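Local coordinates for intracellular protein transport protein USO1 (Saccharomyces cerevisiae S288c, PDB 6LSU) that is required for protein transport from the endoplasmic reticulum to the Golgi complex, this chain being the globular head of the long, dimeric membrane tether, at residues Ser665-Phe670 with Arg715-Leu720; Phe613-Gln618 with Lys656-Asp661; Asp621-Cys626 with Lys672-Ser677; Val634-Ser639 with Glu649-Ile654. All blocks are in the same frame, centred on the assembly; numbering follows the deposited sequence.

In the fold
From the N terminus, the chain leaves helix 604-614 through 613-618, enters helix 622-637 at 621-626 and reaches that helix's end at 634-639. Contact 4 closes first, pairing 634-639 with 649-654 across a short loop. Contact 2 closes next at 656-661, spanning contact 4 and linking the end of helix 604-614 to the turn between helices 647-658 and 660-673. Contact 1 opens at 665-670, after contact 2 has closed. Contact 3, open since 621-626, also encloses contact 4 and closes at 672-677; it therefore crosses both contact 2 and contact 1. Contact 1 closes last, at 715-720, bringing helix 713-717 against helix 660-673 near the end of the head.

Contact 1: Ser665-Phe670 with Arg715-Leu720; sequences SRIKQF and RIRTAL
Ile667 points from helix 660-673 toward the last turn of helix 713-717, where Ile716 and Arg717 receive it. CG2 sits anti to the backbone N (chi1 -65° places CG1 beside that N instead), and from there it lies against Arg717, with Ile667 CG2 3.5 Å from both Arg717 CA and Arg717 CB. The other branch bridges the two partners: Ile667 CG1 is 3.9 Å from Ile716 CG2 and equally far from Arg717 CA, and the two isoleucine side chains meet at about a right angle. Ile716 turns its CG2 branch to the contact; the end of the side chain leads away from Ile667, and Ile716 also packs on Phe591 and on Val634 of helix 622-637. This is plain apolar packing between two helices at the C-terminal end of the ARM-repeat head, close enough that Ile667 CA and Arg717 CA are 5.3 Å apart. Tyr663, one turn before Ile667, adds a polar tie by hydrogen bonding through its OH to Ile716 O. Arg717 contributes aliphatic carbon alone here. Its chain bends at chi3 (69°) and runs out beside Lys668, with Arg717 NH1 5.1 Å from Lys668 NZ, two like charges near each other but not in contact.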
# COMPACT_ATOMS: atom_id res chain seq x y z
N SER A 665 -8.64 38.87 -8.83
CA SER A 665 -9.15 38.04 -9.95
C SER A 665 -8.21 36.86 -10.14
O SER A 665 -8.70 35.74 -10.33
CB SER A 665 -9.32 38.83 -11.23
OG SER A 665 -9.24 37.98 -12.36
N ARG A 666 -6.90 37.12 -10.10
CA ARG A 666 -5.86 36.13 -10.47
C ARG A 666 -5.65 35.13 -9.34
O ARG A 666 -5.12 34.04 -9.66
CB ARG A 666 -4.53 36.80 -10.81
CG ARG A 666 -4.50 37.44 -12.18
CD ARG A 666 -3.32 38.39 -12.31
NE ARG A 666 -3.02 38.66 -13.71
CZ ARG A 666 -1.86 39.16 -14.15
NH1 ARG A 666 -0.89 39.45 -13.31
NH2 ARG A 666 -1.68 39.35 -15.45
N ILE A 667 -5.97 35.50 -8.08
CA ILE A 667 -6.07 34.56 -6.93
C ILE A 667 -7.29 33.65 -7.13
O ILE A 667 -7.16 32.43 -6.94
CB ILE A 667 -6.12 35.32 -5.59
CG1 ILE A 667 -4.82 36.08 -5.33
CG2 ILE A 667 -6.48 34.38 -4.45
CD1 ILE A 667 -3.60 35.51 -6.01
N LYS A 668 -8.45 34.24 -7.45
CA LYS A 668 -9.71 33.50 -7.70
C LYS A 668 -9.52 32.62 -8.94
O LYS A 668 -10.06 31.54 -8.96
CB LYS A 668 -10.88 34.47 -7.89
CG LYS A 668 -12.27 33.85 -7.79
CD LYS A 668 -13.31 34.77 -7.18
CE LYS A 668 -14.59 34.05 -6.80
NZ LYS A 668 -15.31 34.75 -5.72
N GLN A 669 -8.74 33.06 -9.93
CA GLN A 669 -8.62 32.31 -11.20
C GLN A 669 -7.72 31.11 -10.97
O GLN A 669 -7.87 30.09 -11.71
CB GLN A 669 -8.09 33.14 -12.37
CG GLN A 669 -7.96 32.29 -13.64
CD GLN A 669 -7.73 33.05 -14.92
OE1 GLN A 669 -6.74 33.77 -15.07
NE2 GLN A 669 -8.62 32.84 -15.89
N PHE A 670 -6.80 31.21 -10.00
CA PHE A 670 -5.81 30.16 -9.65
C PHE A 670 -6.52 28.95 -9.04
O PHE A 670 -6.19 27.80 -9.43
CB PHE A 670 -4.76 30.71 -8.68
CG PHE A 670 -3.77 29.69 -8.19
CD1 PHE A 670 -2.79 29.18 -9.04
CD2 PHE A 670 -3.86 29.18 -6.91
CE1 PHE A 670 -1.89 28.23 -8.59
CE2 PHE A 670 -2.97 28.22 -6.46
CZ PHE A 670 -1.97 27.76 -7.29
N ARG A 715 -7.63 35.26 2.92
CA ARG A 715 -6.51 36.16 3.28
C ARG A 715 -5.64 36.46 2.05
O ARG A 715 -5.19 37.58 1.95
CB ARG A 715 -5.65 35.56 4.40
CG ARG A 715 -4.75 36.59 5.07
CD ARG A 715 -3.81 35.99 6.09
NE ARG A 715 -3.00 37.01 6.75
CZ ARG A 715 -2.32 36.82 7.87
NH1 ARG A 715 -2.33 35.63 8.46
NH2 ARG A 715 -1.61 37.80 8.41
N ILE A 716 -5.37 35.48 1.17
CA ILE A 716 -4.48 35.70 -0.01
C ILE A 716 -5.22 36.71 -0.89
O ILE A 716 -4.72 37.86 -1.05
CB ILE A 716 -4.15 34.40 -0.79
CG1 ILE A 716 -3.53 33.29 0.07
CG2 ILE A 716 -3.26 34.72 -1.99
CD1 ILE A 716 -2.57 33.77 1.11
N ARG A 717 -6.38 36.28 -1.40
CA ARG A 717 -7.24 37.03 -2.36
C ARG A 717 -7.42 38.49 -1.92
O ARG A 717 -7.47 39.34 -2.83
CB ARG A 717 -8.62 36.38 -2.46
CG ARG A 717 -9.50 36.98 -3.55
CD ARG A 717 -10.89 36.36 -3.64
NE ARG A 717 -11.73 36.68 -2.49
CZ ARG A 717 -12.26 35.78 -1.64
NH1 ARG A 717 -12.06 34.48 -1.80
NH2 ARG A 717 -13.01 36.21 -0.63
N THR A 718 -7.52 38.78 -0.61
CA THR A 718 -7.83 40.13 -0.08
C THR A 718 -6.58 40.79 0.52
O THR A 718 -6.73 41.65 1.43
CB THR A 718 -8.96 40.11 0.96
OG1 THR A 718 -8.49 39.84 2.28
CG2 THR A 718 -10.05 39.11 0.61
N ALA A 719 -5.39 40.42 0.07
CA ALA A 719 -4.14 40.97 0.63
C ALA A 719 -4.07 42.47 0.27
O ALA A 719 -3.76 43.26 1.18
CB ALA A 719 -2.94 40.20 0.13
N LEU A 720 -4.33 42.82 -0.99
CA LEU A 720 -4.21 44.22 -1.50
C LEU A 720 -5.42 45.05 -1.06
O LEU A 720 -5.25 46.24 -0.74
CB LEU A 720 -4.08 44.20 -3.03
CG LEU A 720 -2.78 43.58 -3.54
CD1 LEU A 720 -2.41 44.14 -4.90
CD2 LEU A 720 -1.63 43.79 -2.57

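Contact 2: Phe613-Gln618 with Lys656-Asp661; sequences FSYQIQ and KTLGKD
Thr657 and Leu658, near the end of helix 647-658, receive Ser614 and Tyr615 from where helix 604-614 gives way to loop, in an all-helical ARM-type stack; 613-618 itself belongs to the tenth ARM repeat. Thr657 comes first. Its backbone carbonyl lies at the hydroxyl edge of the Tyr615 ring, near the ring plane, but the two oxygens are modelled too close together, so the detail of this approach is doubtful. The side chain of Thr657 is occupied within its own helix: OG1 stands between the backbone N and the carbonyl carbon (chi1 38°) and turns back to hydrogen bond with Phe653 O and Ile654 O.

Leu658 follows and carries the apolar part. Its CD2 branch does the touching, lying 3.6 Å from Ser614 OG and 4.1 Å from Tyr615 CZ. The leucine crosses the tyrosine obliquely. Ser614 OG does not depend on this neighbour, since it hydrogen bonds to Leu611 O one turn back, while Ser614 O is taken by Arg666 NH2 from helix 660-673. Leu658 also packs on Leu611, which extends the apolar patch along helix 604-614.

Beyond Leu658 the chain turns sharply at Gly659, the N-cap residue of helix 660-673. Its phi is positive, 95°, and with these backbone angles a CB on Gly659 would be pressed against Leu658 O.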
# COMPACT_ATOMS: atom_id res chain seq x y z
N PHE A 613 6.91 39.94 -15.69
CA PHE A 613 6.52 38.58 -16.14
C PHE A 613 5.00 38.45 -16.05
O PHE A 613 4.41 37.98 -17.01
CB PHE A 613 7.23 37.46 -15.36
CG PHE A 613 6.83 36.11 -15.90
CD1 PHE A 613 5.60 35.57 -15.59
CD2 PHE A 613 7.65 35.42 -16.78
CE1 PHE A 613 5.18 34.37 -16.15
CE2 PHE A 613 7.22 34.21 -17.33
CZ PHE A 613 5.98 33.71 -17.03
N SER A 614 4.39 38.89 -14.94
CA SER A 614 2.93 38.79 -14.70
C SER A 614 2.11 39.30 -15.90
O SER A 614 0.94 38.90 -15.99
CB SER A 614 2.55 39.53 -13.45
OG SER A 614 2.39 40.91 -13.71
N TYR A 615 2.64 40.19 -16.74
CA TYR A 615 1.93 40.74 -17.94
C TYR A 615 2.15 39.79 -19.12
O TYR A 615 3.15 39.92 -19.87
CB TYR A 615 2.38 42.16 -18.32
CG TYR A 615 1.94 43.20 -17.33
CD1 TYR A 615 0.65 43.70 -17.34
CD2 TYR A 615 2.78 43.58 -16.30
CE1 TYR A 615 0.23 44.60 -16.38
CE2 TYR A 615 2.38 44.49 -15.33
CZ TYR A 615 1.10 45.01 -15.38
OH TYR A 615 0.76 45.90 -14.41
N GLN A 616 1.24 38.82 -19.26
CA GLN A 616 1.27 37.85 -20.38
C GLN A 616 -0.09 37.88 -21.07
O GLN A 616 -1.09 38.33 -20.44
CB GLN A 616 1.63 36.46 -19.87
CG GLN A 616 2.64 35.74 -20.75
CD GLN A 616 3.71 35.07 -19.93
OE1 GLN A 616 3.67 35.13 -18.70
NE2 GLN A 616 4.66 34.43 -20.60
N ILE A 617 -0.09 37.47 -22.34
CA ILE A 617 -1.32 37.22 -23.16
C ILE A 617 -2.26 36.29 -22.37
O ILE A 617 -1.77 35.30 -21.79
CB ILE A 617 -0.93 36.71 -24.57
CG1 ILE A 617 0.30 35.80 -24.56
CG2 ILE A 617 -0.75 37.89 -25.51
CD1 ILE A 617 1.08 35.74 -25.87
N GLN A 618 -3.56 36.62 -22.35
CA GLN A 618 -4.55 36.22 -21.30
C GLN A 618 -4.57 34.69 -21.09
O GLN A 618 -4.96 34.26 -19.98
CB GLN A 618 -5.95 36.74 -21.66
CG GLN A 618 -7.01 36.51 -20.58
CD GLN A 618 -6.83 37.39 -19.36
OE1 GLN A 618 -5.95 38.25 -19.33
NE2 GLN A 618 -7.68 37.20 -18.37
N LYS A 656 -0.68 50.15 -8.16
CA LYS A 656 -0.67 51.02 -9.37
C LYS A 656 -0.44 50.13 -10.61
O LYS A 656 -1.25 50.24 -11.55
CB LYS A 656 0.36 52.16 -9.24
CG LYS A 656 -0.08 53.30 -8.33
CD LYS A 656 0.98 54.39 -8.17
CE LYS A 656 0.66 55.40 -7.08
NZ LYS A 656 -0.54 56.21 -7.39
N THR A 657 0.58 49.26 -10.59
CA THR A 657 0.93 48.35 -11.72
C THR A 657 -0.16 47.32 -11.99
O THR A 657 -0.59 47.25 -13.14
CB THR A 657 2.22 47.53 -11.49
OG1 THR A 657 2.35 47.11 -10.13
CG2 THR A 657 3.48 48.30 -11.80
N LEU A 658 -0.60 46.55 -10.99
CA LEU A 658 -1.47 45.37 -11.24
C LEU A 658 -2.94 45.71 -11.01
O LEU A 658 -3.74 45.25 -11.80
CB LEU A 658 -1.04 44.17 -10.38
CG LEU A 658 0.08 43.33 -11.00
CD1 LEU A 658 0.55 42.24 -10.05
CD2 LEU A 658 -0.35 42.74 -12.34
N GLY A 659 -3.26 46.43 -9.95
CA GLY A 659 -4.66 46.79 -9.60
C GLY A 659 -5.27 45.82 -8.60
O GLY A 659 -5.09 44.61 -8.76
N LYS A 660 -6.00 46.35 -7.63
CA LYS A 660 -6.65 45.60 -6.52
C LYS A 660 -7.62 44.57 -7.11
O LYS A 660 -7.77 43.51 -6.50
CB LYS A 660 -7.41 46.53 -5.55
CG LYS A 660 -6.80 47.91 -5.29
CD LYS A 660 -7.18 48.95 -6.35
CE LYS A 660 -6.50 50.30 -6.20
NZ LYS A 660 -6.59 51.09 -7.44
N ASP A 661 -8.27 44.87 -8.24
CA ASP A 661 -9.24 43.94 -8.87
C ASP A 661 -8.45 42.83 -9.57
O ASP A 661 -8.77 41.67 -9.36
CB ASP A 661 -10.24 44.67 -9.80
CG ASP A 661 -11.34 45.43 -9.07
OD1 ASP A 661 -11.26 45.56 -7.81
OD2 ASP A 661 -12.27 45.91 -9.75

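Contact 3: Asp621-Cys626 with Lys672-Ser677; sequences DVTIKC and KDSYFS
Thr623, in the first turn of helix 622-637, faces Ser674 and Tyr675, in the segment that follows on from helix 660-673, and it has more surface buried by this contact than any other residue. Both of its branches are used. OG1, lying beside the backbone N, meets the edge of the Tyr675 ring near the ring plane, with Thr623 OG1 3.3 Å from Tyr675 CD1; the two side chains cross at about a right angle. Both branches reach Ser674 CB, Thr623 OG1 at 3.7 Å and CG2 a little farther, and CG2 also touches Tyr675 CB. Ser674 thus offers its CB to the threonine, while its OG turns back to hydrogen bond with Phe670 O and takes a weak bond from Phe676 N. At the side of the contact, Val622 CG1 lies 4.4 Å from Asp673 O. After Ser674 the backbone coils again, held by a bond of 3.0 Å from Ser677 N to Ser674 O. If an alanine stood at Thr623, OG1 and CG2 would be missing, which would probably open a gap against Ser674 CB and leave the Tyr675 ring less well fixed at that edge.

Several helices gather round this meeting. One residue along from Thr623, Ile624 turns to helix 577-590, and Cys626 packs on Phe670 of helix 660-673. From the other segment, Phe676 stacks on Phe670 and reaches helix 703-711, where it meets Phe709 edge-to-face.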
# COMPACT_ATOMS: atom_id res chain seq x y z
N ASP A 621 0.18 31.52 -19.82
CA ASP A 621 0.71 30.74 -18.65
C ASP A 621 -0.06 31.11 -17.39
O ASP A 621 0.58 31.68 -16.50
CB ASP A 621 2.18 31.03 -18.39
CG ASP A 621 3.14 30.15 -19.16
OD1 ASP A 621 2.88 28.93 -19.23
OD2 ASP A 621 4.17 30.68 -19.65
N VAL A 622 -1.34 30.78 -17.31
CA VAL A 622 -2.24 31.38 -16.27
C VAL A 622 -1.80 30.93 -14.87
O VAL A 622 -2.07 31.70 -13.86
CB VAL A 622 -3.71 31.06 -16.56
CG1 VAL A 622 -3.90 29.63 -17.05
CG2 VAL A 622 -4.58 31.35 -15.35
N THR A 623 -1.16 29.75 -14.77
CA THR A 623 -0.73 29.17 -13.48
C THR A 623 0.49 29.94 -12.96
O THR A 623 0.36 30.58 -11.88
CB THR A 623 -0.50 27.66 -13.58
OG1 THR A 623 -1.44 27.11 -14.50
CG2 THR A 623 -0.70 26.98 -12.25
N ILE A 624 1.61 29.93 -13.68
CA ILE A 624 2.77 30.80 -13.33
C ILE A 624 2.29 32.24 -13.08
O ILE A 624 2.65 32.84 -12.05
CB ILE A 624 3.84 30.81 -14.42
CG1 ILE A 624 4.28 29.41 -14.86
CG2 ILE A 624 4.99 31.63 -13.90
CD1 ILE A 624 4.81 28.57 -13.74
N LYS A 625 1.51 32.78 -14.01
CA LYS A 625 1.11 34.20 -13.91
C LYS A 625 0.44 34.39 -12.54
O LYS A 625 0.84 35.36 -11.85
CB LYS A 625 0.32 34.57 -15.16
CG LYS A 625 -0.80 35.59 -15.02
CD LYS A 625 -1.47 35.83 -16.35
CE LYS A 625 -2.95 36.13 -16.25
NZ LYS A 625 -3.59 36.07 -17.59
N CYS A 626 -0.47 33.51 -12.12
CA CYS A 626 -1.18 33.69 -10.82
C CYS A 626 -0.19 33.45 -9.64
O CYS A 626 -0.30 34.13 -8.59
CB CYS A 626 -2.40 32.79 -10.71
SG CYS A 626 -3.67 33.05 -12.01
N LYS A 672 -9.78 28.19 -9.44
CA LYS A 672 -10.86 27.60 -10.29
C LYS A 672 -10.39 27.19 -11.70
O LYS A 672 -11.02 26.31 -12.25
CB LYS A 672 -12.06 28.55 -10.45
CG LYS A 672 -12.47 29.34 -9.21
CD LYS A 672 -12.97 28.54 -8.02
CE LYS A 672 -14.11 27.58 -8.32
NZ LYS A 672 -13.67 26.16 -8.29
N ASP A 673 -9.36 27.79 -12.29
CA ASP A 673 -9.13 27.65 -13.76
C ASP A 673 -7.65 27.34 -14.09
O ASP A 673 -7.28 27.49 -15.27
CB ASP A 673 -9.64 28.90 -14.50
CG ASP A 673 -9.88 28.71 -15.99
OD1 ASP A 673 -9.88 27.54 -16.46
OD2 ASP A 673 -10.08 29.73 -16.68
N SER A 674 -6.85 26.88 -13.13
CA SER A 674 -5.41 26.55 -13.35
C SER A 674 -5.14 25.07 -13.11
O SER A 674 -6.07 24.33 -12.77
CB SER A 674 -4.53 27.39 -12.46
OG SER A 674 -4.79 27.08 -11.10
N TYR A 675 -3.87 24.66 -13.25
CA TYR A 675 -3.37 23.32 -12.83
C TYR A 675 -3.80 23.03 -11.39
O TYR A 675 -4.23 21.90 -11.08
CB TYR A 675 -1.86 23.25 -12.90
CG TYR A 675 -1.35 22.95 -14.28
CD1 TYR A 675 -1.43 23.87 -15.30
CD2 TYR A 675 -0.77 21.72 -14.56
CE1 TYR A 675 -0.96 23.58 -16.57
CE2 TYR A 675 -0.29 21.42 -15.82
CZ TYR A 675 -0.39 22.35 -16.85
OH TYR A 675 0.09 22.07 -18.09
N PHE A 676 -3.74 24.02 -10.51
CA PHE A 676 -4.12 23.80 -9.10
C PHE A 676 -5.53 23.24 -9.05
O PHE A 676 -5.81 22.33 -8.23
CB PHE A 676 -4.04 25.08 -8.29
CG PHE A 676 -4.29 24.91 -6.82
CD1 PHE A 676 -3.26 24.53 -5.96
CD2 PHE A 676 -5.55 25.17 -6.29
CE1 PHE A 676 -3.49 24.39 -4.59
CE2 PHE A 676 -5.75 25.08 -4.91
CZ PHE A 676 -4.74 24.66 -4.07
N SER A 677 -6.42 23.77 -9.88
CA SER A 677 -7.87 23.46 -9.83
C SER A 677 -8.07 21.94 -9.95
O SER A 677 -8.97 21.40 -9.25
CB SER A 677 -8.63 24.22 -10.88
OG SER A 677 -8.31 23.72 -12.17

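Contact 4: Val634-Ser639 with Glu649-Ile654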
# COMPACT_ATOMS: atom_id res chain seq x y z
N VAL A 634 1.46 38.09 -1.30
CA VAL A 634 1.81 37.48 0.01
C VAL A 634 2.94 38.33 0.58
O VAL A 634 2.85 38.69 1.75
CB VAL A 634 2.14 35.97 -0.10
CG1 VAL A 634 2.90 35.43 1.12
CG2 VAL A 634 0.87 35.14 -0.33
N ALA A 635 3.95 38.64 -0.24
CA ALA A 635 5.11 39.47 0.17
C ALA A 635 4.58 40.80 0.70
O ALA A 635 5.14 41.32 1.69
CB ALA A 635 6.07 39.68 -0.98
N TYR A 636 3.51 41.32 0.09
CA TYR A 636 2.89 42.57 0.59
C TYR A 636 2.39 42.36 2.03
O TYR A 636 2.76 43.15 2.92
CB TYR A 636 1.81 43.10 -0.35
CG TYR A 636 1.05 44.21 0.33
CD1 TYR A 636 1.73 45.30 0.84
CD2 TYR A 636 -0.30 44.12 0.54
CE1 TYR A 636 1.08 46.29 1.56
CE2 TYR A 636 -0.97 45.11 1.25
CZ TYR A 636 -0.28 46.19 1.75
OH TYR A 636 -0.94 47.16 2.44
N GLU A 637 1.59 41.31 2.26
CA GLU A 637 0.89 40.98 3.55
C GLU A 637 1.83 40.87 4.76
O GLU A 637 1.36 41.05 5.90
CB GLU A 637 0.20 39.63 3.40
CG GLU A 637 -0.55 39.21 4.65
CD GLU A 637 -1.93 39.81 4.77
OE1 GLU A 637 -2.35 40.10 5.91
OE2 GLU A 637 -2.60 39.93 3.73
N PHE A 638 3.10 40.54 4.56
CA PHE A 638 4.05 40.38 5.69
C PHE A 638 5.18 41.40 5.54
O PHE A 638 6.22 41.25 6.20
CB PHE A 638 4.42 38.89 5.78
CG PHE A 638 3.20 37.99 5.92
CD1 PHE A 638 2.50 37.94 7.11
CD2 PHE A 638 2.72 37.25 4.85
CE1 PHE A 638 1.36 37.15 7.24
CE2 PHE A 638 1.59 36.45 4.98
CZ PHE A 638 0.92 36.39 6.19
N SER A 639 4.96 42.43 4.71
CA SER A 639 5.79 43.67 4.64
C SER A 639 5.48 44.55 5.86
O SER A 639 4.30 44.63 6.24
CB SER A 639 5.51 44.43 3.39
OG SER A 639 4.18 44.92 3.42
N GLU A 649 5.39 52.00 0.11
CA GLU A 649 6.06 52.13 -1.22
C GLU A 649 5.77 50.86 -2.05
O GLU A 649 5.47 50.97 -3.26
CB GLU A 649 7.57 52.37 -1.05
CG GLU A 649 8.09 53.45 -1.99
CD GLU A 649 9.55 53.36 -2.40
OE1 GLU A 649 10.27 52.46 -1.89
OE2 GLU A 649 9.96 54.18 -3.24
N TYR A 650 5.84 49.68 -1.43
CA TYR A 650 5.64 48.37 -2.13
C TYR A 650 4.16 48.17 -2.45
O TYR A 650 3.86 47.63 -3.52
CB TYR A 650 6.16 47.21 -1.28
CG TYR A 650 5.94 45.85 -1.90
CD1 TYR A 650 6.75 45.40 -2.92
CD2 TYR A 650 4.97 44.99 -1.43
CE1 TYR A 650 6.59 44.15 -3.49
CE2 TYR A 650 4.77 43.76 -2.00
CZ TYR A 650 5.59 43.32 -3.02
OH TYR A 650 5.42 42.10 -3.62
N PHE A 651 3.27 48.64 -1.58
CA PHE A 651 1.80 48.66 -1.80
C PHE A 651 1.45 49.46 -3.05
O PHE A 651 0.67 48.92 -3.87
CB PHE A 651 1.04 49.28 -0.63
CG PHE A 651 -0.44 49.35 -0.89
CD1 PHE A 651 -1.20 48.20 -0.89
CD2 PHE A 651 -1.07 50.56 -1.15
CE1 PHE A 651 -2.57 48.25 -1.14
CE2 PHE A 651 -2.44 50.61 -1.40
CZ PHE A 651 -3.19 49.46 -1.39
N GLU A 652 1.96 50.70 -3.15
CA GLU A 652 1.70 51.62 -4.31
C GLU A 652 2.26 50.94 -5.56
O GLU A 652 1.56 50.87 -6.58
CB GLU A 652 2.35 53.00 -4.11
CG GLU A 652 1.79 53.83 -2.95
CD GLU A 652 0.42 54.48 -3.12
OE1 GLU A 652 -0.14 54.47 -4.23
OE2 GLU A 652 -0.11 55.00 -2.11
N PHE A 653 3.46 50.40 -5.44
CA PHE A 653 4.22 49.77 -6.55
C PHE A 653 3.43 48.60 -7.14
O PHE A 653 3.46 48.42 -8.37
CB PHE A 653 5.56 49.32 -6.01
CG PHE A 653 6.50 48.76 -7.04
CD1 PHE A 653 6.38 47.45 -7.45
CD2 PHE A 653 7.51 49.54 -7.57
CE1 PHE A 653 7.27 46.93 -8.37
CE2 PHE A 653 8.40 49.01 -8.48
CZ PHE A 653 8.27 47.70 -8.88
N ILE A 654 2.80 47.78 -6.28
CA ILE A 654 1.99 46.59 -6.67
C ILE A 654 0.61 47.05 -7.17
O ILE A 654 0.19 46.60 -8.25
CB ILE A 654 1.88 45.59 -5.49
CG1 ILE A 654 3.18 44.79 -5.27
CG2 ILE A 654 0.70 44.67 -5.66
CD1 ILE A 654 4.03 44.58 -6.52
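The ring of Tyr650 pushes from helix 647-658 into the shallow hollow that Ala635 and Tyr636 form on helix 622-637. It enters edge first. Tyr650 CE2 is 3.4 Å from Tyr636 CA, with Tyr636 CB near the plane of the same ring, and at the far end the hydroxyl passes the methyl group, Tyr650 OH lying 3.6 Å from Ala635 CB. That hydroxyl is held by a hydrogen bond to Leu632 O, which probably helps to set how deep the ring sits, while Ile654 CG1 lies 3.6 Å above the plane on one face, toward the rim. The two helices follow each other in the chain and run roughly antiparallel, a helical hairpin where the tenth ARM repeat gives way to the last helices of the head.

Tyr636 is the answering bump. With CG anti to the backbone N (chi1 169°), its ring reaches across to Phe651, so that Phe651 CD1 rests over one face, 3.4 Å from Tyr636 CZ. The rings are neither stacked nor edge-to-face: their planes meet at 42° with centroids 5.2 Å apart. Tyr650 CD2 stands at the edge of the same Tyr636 ring, which thus fills the notch between Tyr650 and Phe651. A serine in place of Tyr636 would probably empty that notch, leaving Phe651 without the ring it leans on. Leu720 and Asp723, near the head's C-terminal end, also pack against Tyr636.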